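Local coordinates for sensor protein (Haloarcula marismortui ATCC 43049, PDB 3BWL) that is probably, as a whole, a sensor histidine kinase, and holds an indole aldehyde in the PAS domain that forms this piece, at residues A[56-69]-A[89-101]. Numbering follows the deposited sequence.
Sequences EVLGRSIWEFDLMF and FEGLYERRDGSTM. With I3A (1H-indole-3-carbaldehyde), chain F.
In the ligand pocket of the PAS domain, Asp66 of the loop 56-69 meets the edge strand 86-94 at Leu92 and Tyr93. Asp66 works with both oxygens. OD2 accepts the indole N-H of 1H-indole-3-carbaldehyde at 2.7 Å, nearly straight at 164°, while OD1 takes Leu92 N (2.9 Å) and Met68 N from opposite faces of the carboxylate plane, the latter closing an Asx turn. CG lies anti to the backbone N (chi1 -166°), which carries the carboxylate across to the strand. With an alanine here, the indole N-H and Leu92 N would probably both lose their acceptor and the turn its clasp. Backbone bonds from Leu67 N to Leu92 O (2.8 Å) and from Glu94 N to Phe65 O (3.0 Å) flank the single antiparallel bridge between Asp66 and Tyr93, a non-hydrogen-bonded pair. The Phe69 ring sets one face under ligand atom C7, its CZ 3.6 Å from Phe89 CD1, the two rings oblique at 60°. Tyr93 OH, hydrogen-bonded to Ser122 OG, comes within 3.2 Å of ligand C2. Further out, Leu67 CD1 presses on Thr100 CG2 at 3.5 Å. At the far end Arg96 NE meets Glu56 OE2 (3.1 Å) in a salt bridge, in the guanidinium plane; Glu56 OE1 is held by Asp53 N. A connector packed over a five-stranded antiparallel sheet of order 2-1-5-4-3, here with the indole aldehyde between them, is characteristic of the PAS fold.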
ATOM      1  N   GLU A  56       4.521  16.477 -12.719  1.00 30.07           N
ATOM      2  CA  GLU A  56       5.266  17.485 -11.933  1.00 30.76           C
ATOM      3  C   GLU A  56       6.126  16.836 -10.835  1.00 29.17           C
ATOM      4  O   GLU A  56       6.849  17.523 -10.121  1.00 29.57           O
ATOM      5  CB  GLU A  56       4.293  18.479 -11.250  1.00 30.03           C
ATOM      6  CG  GLU A  56       3.434  19.361 -12.189  1.00 32.99           C
ATOM      7  CD  GLU A  56       2.456  20.309 -11.450  1.00 34.00           C
ATOM      8  OE1 GLU A  56       1.473  19.845 -10.807  1.00 35.59           O
ATOM      9  OE2 GLU A  56       2.654  21.547 -11.552  1.00 38.78           O
ATOM     10  N   VAL A  57       6.026  15.519 -10.685  1.00 27.30           N
ATOM     11  CA  VAL A  57       6.677  14.798  -9.599  1.00 26.15           C
ATOM     12  C   VAL A  57       7.666  13.758 -10.122  1.00 24.57           C
ATOM     13  O   VAL A  57       8.757  13.670  -9.621  1.00 23.27           O
ATOM     14  CB  VAL A  57       5.602  14.083  -8.709  1.00 26.75           C
ATOM     15  CG1 VAL A  57       6.259  13.241  -7.598  1.00 27.77           C
ATOM     16  CG2 VAL A  57       4.676  15.114  -8.073  1.00 25.65           C
ATOM     17  N   LEU A  58       7.262  12.945 -11.099  1.00 24.41           N
ATOM     18  CA  LEU A  58       8.145  11.914 -11.635  1.00 23.44           C
ATOM     19  C   LEU A  58       9.456  12.513 -12.148  1.00 24.24           C
ATOM     20  O   LEU A  58       9.462  13.508 -12.898  1.00 22.76           O
ATOM     21  CB  LEU A  58       7.451  11.115 -12.763  1.00 23.27           C
ATOM     22  CG  LEU A  58       6.289  10.180 -12.377  1.00 23.74           C
ATOM     23  CD1 LEU A  58       5.768   9.385 -13.568  1.00 24.44           C
ATOM     24  CD2 LEU A  58       6.721   9.224 -11.272  1.00 24.30           C
ATOM     25  N   GLY A  59      10.559  11.901 -11.758  1.00 22.57           N
ATOM     26  CA  GLY A  59      11.850  12.356 -12.255  1.00 22.90           C
ATOM     27  C   GLY A  59      12.481  13.374 -11.362  1.00 22.20           C
ATOM     28  O   GLY A  59      13.684  13.610 -11.465  1.00 23.19           O
ATOM     29  N   ARG A  60      11.693  13.988 -10.481  1.00 22.16           N
ATOM     30  CA  ARG A  60      12.243  14.909  -9.476  0.60 23.31           C
ATOM     31  C   ARG A  60      12.881  14.120  -8.326  1.00 22.63           C
ATOM     32  O   ARG A  60      12.685  12.896  -8.208  1.00 23.61           O
ATOM     33  CB  ARG A  60      11.146  15.812  -8.908  0.60 23.42           C
ATOM     34  CG  ARG A  60      10.536  16.809  -9.884  0.60 26.54           C
ATOM     35  CD  ARG A  60      10.409  18.150  -9.202  0.60 30.93           C
ATOM     36  NE  ARG A  60       9.147  18.830  -9.468  0.60 36.07           N
ATOM     37  CZ  ARG A  60       8.727  19.917  -8.819  0.60 35.48           C
ATOM     38  NH1 ARG A  60       9.478  20.473  -7.869  0.60 36.27           N
ATOM     39  NH2 ARG A  60       7.556  20.449  -9.126  0.60 35.74           N
ATOM     40  N   SER A  61      13.634  14.827  -7.477  1.00 21.71           N
ATOM     41  CA  SER A  61      14.268  14.187  -6.333  1.00 21.05           C
ATOM     42  C   SER A  61      13.393  14.403  -5.096  1.00 19.44           C
ATOM     43  O   SER A  61      12.752  15.466  -4.916  1.00 18.56           O
ATOM     44  CB  SER A  61      15.680  14.730  -6.119  1.00 21.78           C
ATOM     45  OG  SER A  61      16.421  14.539  -7.330  1.00 24.61           O
ATOM     46  N   ILE A  62      13.410  13.422  -4.214  1.00 19.50           N
ATOM     47  CA  ILE A  62      12.512  13.506  -3.046  1.00 18.61           C
ATOM     48  C   ILE A  62      12.806  14.696  -2.113  1.00 19.49           C
ATOM     49  O   ILE A  62      11.868  15.231  -1.451  1.00 19.87           O
ATOM     50  CB  ILE A  62      12.451  12.161  -2.276  1.00 19.84           C
ATOM     51  CG1 ILE A  62      11.260  12.110  -1.295  1.00 19.51           C
ATOM     52  CG2 ILE A  62      13.814  11.886  -1.579  1.00 17.57           C
ATOM     53  CD1 ILE A  62       9.863  12.106  -1.949  1.00 19.55           C
ATOM     54  N   TRP A  63      14.065  15.140  -2.051  1.00 18.13           N
ATOM     55  CA  TRP A  63      14.379  16.289  -1.178  1.00 18.22           C
ATOM     56  C   TRP A  63      13.726  17.575  -1.691  1.00 18.32           C
ATOM     57  O   TRP A  63      13.699  18.560  -0.959  1.00 18.81           O
ATOM     58  CB  TRP A  63      15.887  16.502  -1.059  1.00 19.82           C
ATOM     59  CG  TRP A  63      16.592  16.632  -2.369  1.00 19.93           C
ATOM     60  CD1 TRP A  63      16.730  17.769  -3.104  1.00 22.76           C
ATOM     61  CD2 TRP A  63      17.326  15.608  -3.065  1.00 20.97           C
ATOM     62  NE1 TRP A  63      17.461  17.515  -4.236  1.00 23.44           N
ATOM     63  CE2 TRP A  63      17.863  16.201  -4.224  1.00 22.73           C
ATOM     64  CE3 TRP A  63      17.577  14.256  -2.816  1.00 22.29           C
ATOM     65  CZ2 TRP A  63      18.655  15.489  -5.137  1.00 21.22           C
ATOM     66  CZ3 TRP A  63      18.354  13.522  -3.754  1.00 23.53           C
ATOM     67  CH2 TRP A  63      18.884  14.149  -4.890  1.00 22.95           C
ATOM     68  N   GLU A  64      13.214  17.566  -2.932  1.00 17.19           N
ATOM     69  CA  GLU A  64      12.529  18.765  -3.447  1.00 18.56           C
ATOM     70  C   GLU A  64      11.167  18.948  -2.783  1.00 17.80           C
ATOM     71  O   GLU A  64      10.607  20.065  -2.795  1.00 19.60           O
ATOM     72  CB  GLU A  64      12.354  18.726  -4.978  1.00 17.95           C
ATOM     73  CG  GLU A  64      13.660  18.625  -5.730  1.00 20.63           C
ATOM     74  CD  GLU A  64      13.472  18.641  -7.245  1.00 22.49           C
ATOM     75  OE1 GLU A  64      12.937  19.646  -7.769  1.00 28.37           O
ATOM     76  OE2 GLU A  64      13.874  17.661  -7.911  1.00 24.78           O
ATOM     77  N   PHE A  65      10.644  17.858  -2.201  1.00 16.50           N
ATOM     78  CA  PHE A  65       9.306  17.828  -1.605  1.00 15.93           C
ATOM     79  C   PHE A  65       9.315  17.750  -0.073  1.00 16.71           C
ATOM     80  O   PHE A  65       8.347  18.101   0.520  1.00 17.65           O
ATOM     81  CB  PHE A  65       8.525  16.604  -2.134  1.00 16.38           C
ATOM     82  CG  PHE A  65       8.288  16.677  -3.597  1.00 18.20           C
ATOM     83  CD1 PHE A  65       7.257  17.458  -4.100  1.00 18.45           C
ATOM     84  CD2 PHE A  65       9.168  16.047  -4.477  1.00 18.46           C
ATOM     85  CE1 PHE A  65       7.049  17.573  -5.453  1.00 19.28           C
ATOM     86  CE2 PHE A  65       8.997  16.173  -5.833  1.00 18.61           C
ATOM     87  CZ  PHE A  65       7.924  16.920  -6.331  1.00 19.26           C
ATOM     88  N   ASP A  66      10.374  17.182   0.519  1.00 16.54           N
ATOM     89  CA  ASP A  66      10.460  17.027   1.968  1.00 16.91           C
ATOM     90  C   ASP A  66      11.343  18.119   2.547  1.00 16.88           C
ATOM     91  O   ASP A  66      12.556  18.155   2.283  1.00 17.97           O
ATOM     92  CB  ASP A  66      11.059  15.660   2.319  1.00 16.89           C
ATOM     93  CG  ASP A  66      10.843  15.316   3.779  1.00 17.30           C
ATOM     94  OD1 ASP A  66      10.727  16.263   4.620  1.00 16.69           O
ATOM     95  OD2 ASP A  66      10.775  14.106   4.103  1.00 17.76           O
ATOM     96  N   LEU A  67      10.710  19.069   3.220  1.00 17.36           N
ATOM     97  CA  LEU A  67      11.397  20.195   3.876  1.00 18.13           C
ATOM     98  C   LEU A  67      12.347  19.837   5.007  1.00 17.93           C
ATOM     99  O   LEU A  67      13.118  20.711   5.462  1.00 18.53           O
ATOM    100  CB  LEU A  67      10.351  21.149   4.436  1.00 17.47           C
ATOM    101  CG  LEU A  67       9.433  21.858   3.433  1.00 18.59           C
ATOM    102  CD1 LEU A  67       8.274  22.541   4.181  1.00 19.24           C
ATOM    103  CD2 LEU A  67      10.157  22.861   2.548  1.00 22.52           C
HETATM  104  N   MSE A  68      12.290  18.593   5.472  1.00 17.72           N
HETATM  105  CA  MSE A  68      13.118  18.141   6.562  1.00 20.26           C
HETATM  106  C   MSE A  68      14.415  17.451   6.093  1.00 18.67           C
HETATM  107  O   MSE A  68      15.238  17.071   6.934  1.00 17.18           O
HETATM  108  CB  MSE A  68      12.301  17.214   7.471  1.00 19.00           C
HETATM  109  CG  MSE A  68      12.691  17.285   8.914  1.00 24.44           C
HETATM  110 SE   MSE A  68      11.455  16.204   9.969  0.60 27.04          SE
HETATM  111  CE  MSE A  68      10.166  17.522  10.437  1.00 24.85           C
ATOM    112  N   PHE A  69      14.607  17.323   4.772  1.00 18.53           N
ATOM    113  CA  PHE A  69      15.794  16.615   4.218  1.00 19.11           C
ATOM    114  C   PHE A  69      16.344  17.366   3.027  1.00 17.54           C
ATOM    115  O   PHE A  69      15.609  17.585   2.031  1.00 19.19           O
ATOM    116  CB  PHE A  69      15.438  15.188   3.735  1.00 18.79           C
ATOM    117  CG  PHE A  69      15.115  14.229   4.836  1.00 17.56           C
ATOM    118  CD1 PHE A  69      16.034  13.247   5.186  1.00 18.91           C
ATOM    119  CD2 PHE A  69      13.881  14.289   5.505  1.00 17.25           C
ATOM    120  CE1 PHE A  69      15.757  12.334   6.165  1.00 19.62           C
ATOM    121  CE2 PHE A  69      13.575  13.384   6.534  1.00 19.43           C
ATOM    122  CZ  PHE A  69      14.540  12.404   6.884  1.00 19.39           C
ATOM    123  N   PHE A  89      10.513   7.122   9.997  1.00 17.79           N
ATOM    124  CA  PHE A  89      11.071   8.406  10.383  1.00 17.54           C
ATOM    125  C   PHE A  89      10.136   9.512   9.938  1.00 17.13           C
ATOM    126  O   PHE A  89       9.301   9.317   9.052  1.00 17.14           O
ATOM    127  CB  PHE A  89      12.457   8.640   9.744  1.00 18.57           C
ATOM    128  CG  PHE A  89      12.444   8.577   8.219  1.00 18.12           C
ATOM    129  CD1 PHE A  89      12.232   9.727   7.459  1.00 17.73           C
ATOM    130  CD2 PHE A  89      12.651   7.363   7.561  1.00 19.91           C
ATOM    131  CE1 PHE A  89      12.212   9.666   6.072  1.00 19.48           C
ATOM    132  CE2 PHE A  89      12.639   7.281   6.163  1.00 19.03           C
ATOM    133  CZ  PHE A  89      12.423   8.445   5.413  1.00 19.53           C
ATOM    134  N   GLU A  90      10.342  10.694  10.501  1.00 17.59           N
ATOM    135  CA  GLU A  90       9.471  11.816  10.230  1.00 18.20           C
ATOM    136  C   GLU A  90       9.970  12.629   9.042  1.00 18.38           C
ATOM    137  O   GLU A  90      11.178  12.818   8.862  1.00 18.22           O
ATOM    138  CB  GLU A  90       9.352  12.682  11.502  1.00 18.97           C
ATOM    139  CG  GLU A  90       8.641  14.009  11.316  1.00 22.74           C
ATOM    140  CD  GLU A  90       8.646  14.907  12.582  1.00 23.77           C
ATOM    141  OE1 GLU A  90       9.382  14.636  13.560  1.00 30.09           O
ATOM    142  OE2 GLU A  90       7.892  15.914  12.570  1.00 32.45           O
ATOM    143  N   GLY A  91       9.022  13.133   8.255  1.00 17.53           N
ATOM    144  CA  GLY A  91       9.325  14.082   7.187  1.00 17.48           C
ATOM    145  C   GLY A  91       8.283  15.177   7.203  1.00 17.90           C
ATOM    146  O   GLY A  91       7.349  15.127   8.019  1.00 16.25           O
ATOM    147  N   LEU A  92       8.438  16.139   6.316  1.00 16.83           N
ATOM    148  CA  LEU A  92       7.516  17.274   6.256  1.00 16.10           C
ATOM    149  C   LEU A  92       7.335  17.701   4.800  1.00 17.34           C
ATOM    150  O   LEU A  92       8.178  18.427   4.245  1.00 16.35           O
ATOM    151  CB  LEU A  92       8.006  18.456   7.141  1.00 15.95           C
ATOM    152  CG  LEU A  92       7.115  19.694   7.111  1.00 17.36           C
ATOM    153  CD1 LEU A  92       5.860  19.480   7.994  1.00 17.77           C
ATOM    154  CD2 LEU A  92       7.951  20.900   7.657  1.00 17.86           C
ATOM    155  N   TYR A  93       6.270  17.218   4.163  1.00 15.50           N
ATOM    156  CA  TYR A  93       6.045  17.532   2.761  1.00 16.79           C
ATOM    157  C   TYR A  93       5.540  18.959   2.582  1.00 17.15           C
ATOM    158  O   TYR A  93       4.790  19.454   3.405  1.00 18.57           O
ATOM    159  CB  TYR A  93       5.021  16.575   2.140  1.00 16.07           C
ATOM    160  CG  TYR A  93       5.537  15.155   1.953  1.00 18.13           C
ATOM    161  CD1 TYR A  93       6.763  14.923   1.313  1.00 20.29           C
ATOM    162  CD2 TYR A  93       4.785  14.055   2.357  1.00 16.31           C
ATOM    163  CE1 TYR A  93       7.224  13.627   1.117  1.00 20.89           C
ATOM    164  CE2 TYR A  93       5.230  12.731   2.169  1.00 17.43           C
ATOM    165  CZ  TYR A  93       6.465  12.538   1.567  1.00 18.54           C
ATOM    166  OH  TYR A  93       6.926  11.263   1.388  1.00 19.63           O
ATOM    167  N   GLU A  94       5.988  19.574   1.504  1.00 17.25           N
ATOM    168  CA  GLU A  94       5.493  20.875   1.074  0.60 18.20           C
ATOM    169  C   GLU A  94       4.556  20.654  -0.096  1.00 17.78           C
ATOM    170  O   GLU A  94       4.959  20.105  -1.149  1.00 17.56           O
ATOM    171  CB  GLU A  94       6.659  21.734   0.625  0.60 19.34           C
ATOM    172  CG  GLU A  94       6.278  23.179   0.366  0.60 21.89           C
ATOM    173  CD  GLU A  94       7.508  24.006   0.018  0.60 27.74           C
ATOM    174  OE1 GLU A  94       8.328  23.553  -0.820  0.60 32.10           O
ATOM    175  OE2 GLU A  94       7.678  25.097   0.593  0.60 30.48           O
ATOM    176  N   ARG A  95       3.301  21.048   0.093  1.00 17.90           N
ATOM    177  CA  ARG A  95       2.325  20.983  -0.972  1.00 17.96           C
ATOM    178  C   ARG A  95       2.573  22.060  -2.049  1.00 18.77           C
ATOM    179  O   ARG A  95       3.264  23.086  -1.790  1.00 18.21           O
ATOM    180  CB  ARG A  95       0.906  21.151  -0.417  1.00 18.16           C
ATOM    181  CG  ARG A  95       0.523  20.108   0.673  1.00 17.74           C
ATOM    182  CD  ARG A  95      -0.995  20.029   0.708  1.00 19.19           C
ATOM    183  NE  ARG A  95      -1.458  19.107   1.739  1.00 21.87           N
ATOM    184  CZ  ARG A  95      -1.520  19.380   3.045  1.00 23.99           C
ATOM    185  NH1 ARG A  95      -1.100  20.552   3.528  1.00 23.62           N
ATOM    186  NH2 ARG A  95      -1.970  18.431   3.901  1.00 24.48           N
ATOM    187  N   ARG A  96       1.945  21.867  -3.215  1.00 19.46           N
ATOM    188  CA  ARG A  96       2.056  22.875  -4.286  1.00 19.94           C
ATOM    189  C   ARG A  96       1.701  24.282  -3.815  1.00 20.98           C
ATOM    190  O   ARG A  96       2.369  25.266  -4.178  1.00 21.40           O
ATOM    191  CB  ARG A  96       1.184  22.510  -5.467  1.00 21.15           C
ATOM    192  CG  ARG A  96       1.569  23.264  -6.754  1.00 24.58           C
ATOM    193  CD  ARG A  96       0.771  22.652  -7.920  1.00 32.51           C
ATOM    194  NE  ARG A  96       1.227  23.098  -9.234  1.00 38.93           N
ATOM    195  CZ  ARG A  96       0.911  24.279  -9.767  1.00 42.76           C
ATOM    196  NH1 ARG A  96       1.359  24.605 -10.981  1.00 44.77           N
ATOM    197  NH2 ARG A  96       0.162  25.144  -9.080  1.00 43.70           N
ATOM    198  N   ASP A  97       0.651  24.374  -3.003  1.00 20.23           N
ATOM    199  CA  ASP A  97       0.181  25.654  -2.484  1.00 21.06           C
ATOM    200  C   ASP A  97       1.001  26.219  -1.309  1.00 20.88           C
ATOM    201  O   ASP A  97       0.657  27.288  -0.775  1.00 21.16           O
ATOM    202  CB  ASP A  97      -1.316  25.551  -2.134  1.00 21.19           C
ATOM    203  CG  ASP A  97      -1.607  24.662  -0.914  1.00 22.49           C
ATOM    204  OD1 ASP A  97      -0.650  24.221  -0.235  1.00 21.77           O
ATOM    205  OD2 ASP A  97      -2.811  24.394  -0.622  1.00 23.77           O
ATOM    206  N   GLY A  98       2.055  25.504  -0.891  1.00 19.41           N
ATOM    207  CA  GLY A  98       2.956  25.982   0.143  1.00 20.24           C
ATOM    208  C   GLY A  98       2.599  25.571   1.551  1.00 20.44           C
ATOM    209  O   GLY A  98       3.375  25.806   2.490  1.00 21.29           O
ATOM    210  N   SER A  99       1.432  24.975   1.727  1.00 19.77           N
ATOM    211  CA  SER A  99       1.096  24.404   3.040  1.00 20.59           C
ATOM    212  C   SER A  99       2.006  23.196   3.302  1.00 20.05           C
ATOM    213  O   SER A  99       2.661  22.663   2.370  1.00 20.32           O
ATOM    214  CB  SER A  99      -0.387  24.014   3.085  1.00 20.00           C
ATOM    215  OG  SER A  99      -0.672  22.972   2.160  1.00 19.13           O
ATOM    216  N   THR A 100       2.053  22.746   4.555  1.00 19.40           N
ATOM    217  CA  THR A 100       2.940  21.612   4.839  1.00 20.17           C
ATOM    218  C   THR A 100       2.167  20.476   5.481  1.00 20.39           C
ATOM    219  O   THR A 100       1.128  20.686   6.101  1.00 20.00           O
ATOM    220  CB  THR A 100       4.134  22.005   5.711  1.00 20.47           C
ATOM    221  OG1 THR A 100       3.671  22.486   6.986  1.00 20.42           O
ATOM    222  CG2 THR A 100       4.961  23.112   4.990  1.00 20.91           C
HETATM  223  N   MSE A 101       2.733  19.286   5.364  1.00 20.62           N
HETATM  224  CA  MSE A 101       2.098  18.092   5.855  1.00 20.76           C
HETATM  225  C   MSE A 101       3.137  17.282   6.632  1.00 18.17           C
HETATM  226  O   MSE A 101       4.048  16.788   6.024  1.00 18.50           O
HETATM  227  CB  MSE A 101       1.612  17.256   4.668  1.00 20.99           C
HETATM  228  CG  MSE A 101       0.907  16.004   5.146  1.00 22.73           C
HETATM  229 SE   MSE A 101       0.595  14.841   3.589  0.60 31.69          SE
HETATM  230  CE  MSE A 101      -0.042  16.116   2.507  1.00 25.48           C
TER
HETATM  231  O   I3A F 601      10.301   8.410  -0.056  1.00 22.83           O
HETATM  232  C3' I3A F 601       9.801   9.350   0.552  1.00 22.53           C
HETATM  233  C3  I3A F 601      10.642  10.174   1.489  1.00 21.15           C
HETATM  234  C2  I3A F 601      10.088  11.315   2.129  1.00 19.22           C
HETATM  235  N   I3A F 601      11.153  11.794   2.853  1.00 20.34           N
HETATM  236  C8  I3A F 601      12.281  11.050   2.671  1.00 20.60           C
HETATM  237  C9  I3A F 601      12.011  10.013   1.784  1.00 21.46           C
HETATM  238  C4  I3A F 601      13.011   9.078   1.442  1.00 20.37           C
HETATM  239  C5  I3A F 601      14.316   9.236   1.977  1.00 21.08           C
HETATM  240  C6  I3A F 601      14.601  10.304   2.844  1.00 20.68           C
HETATM  241  C7  I3A F 601      13.575  11.203   3.197  1.00 21.71           C
HETATM  242  O   HOH W   1      10.090  21.096  -0.270  1.00 32.71           O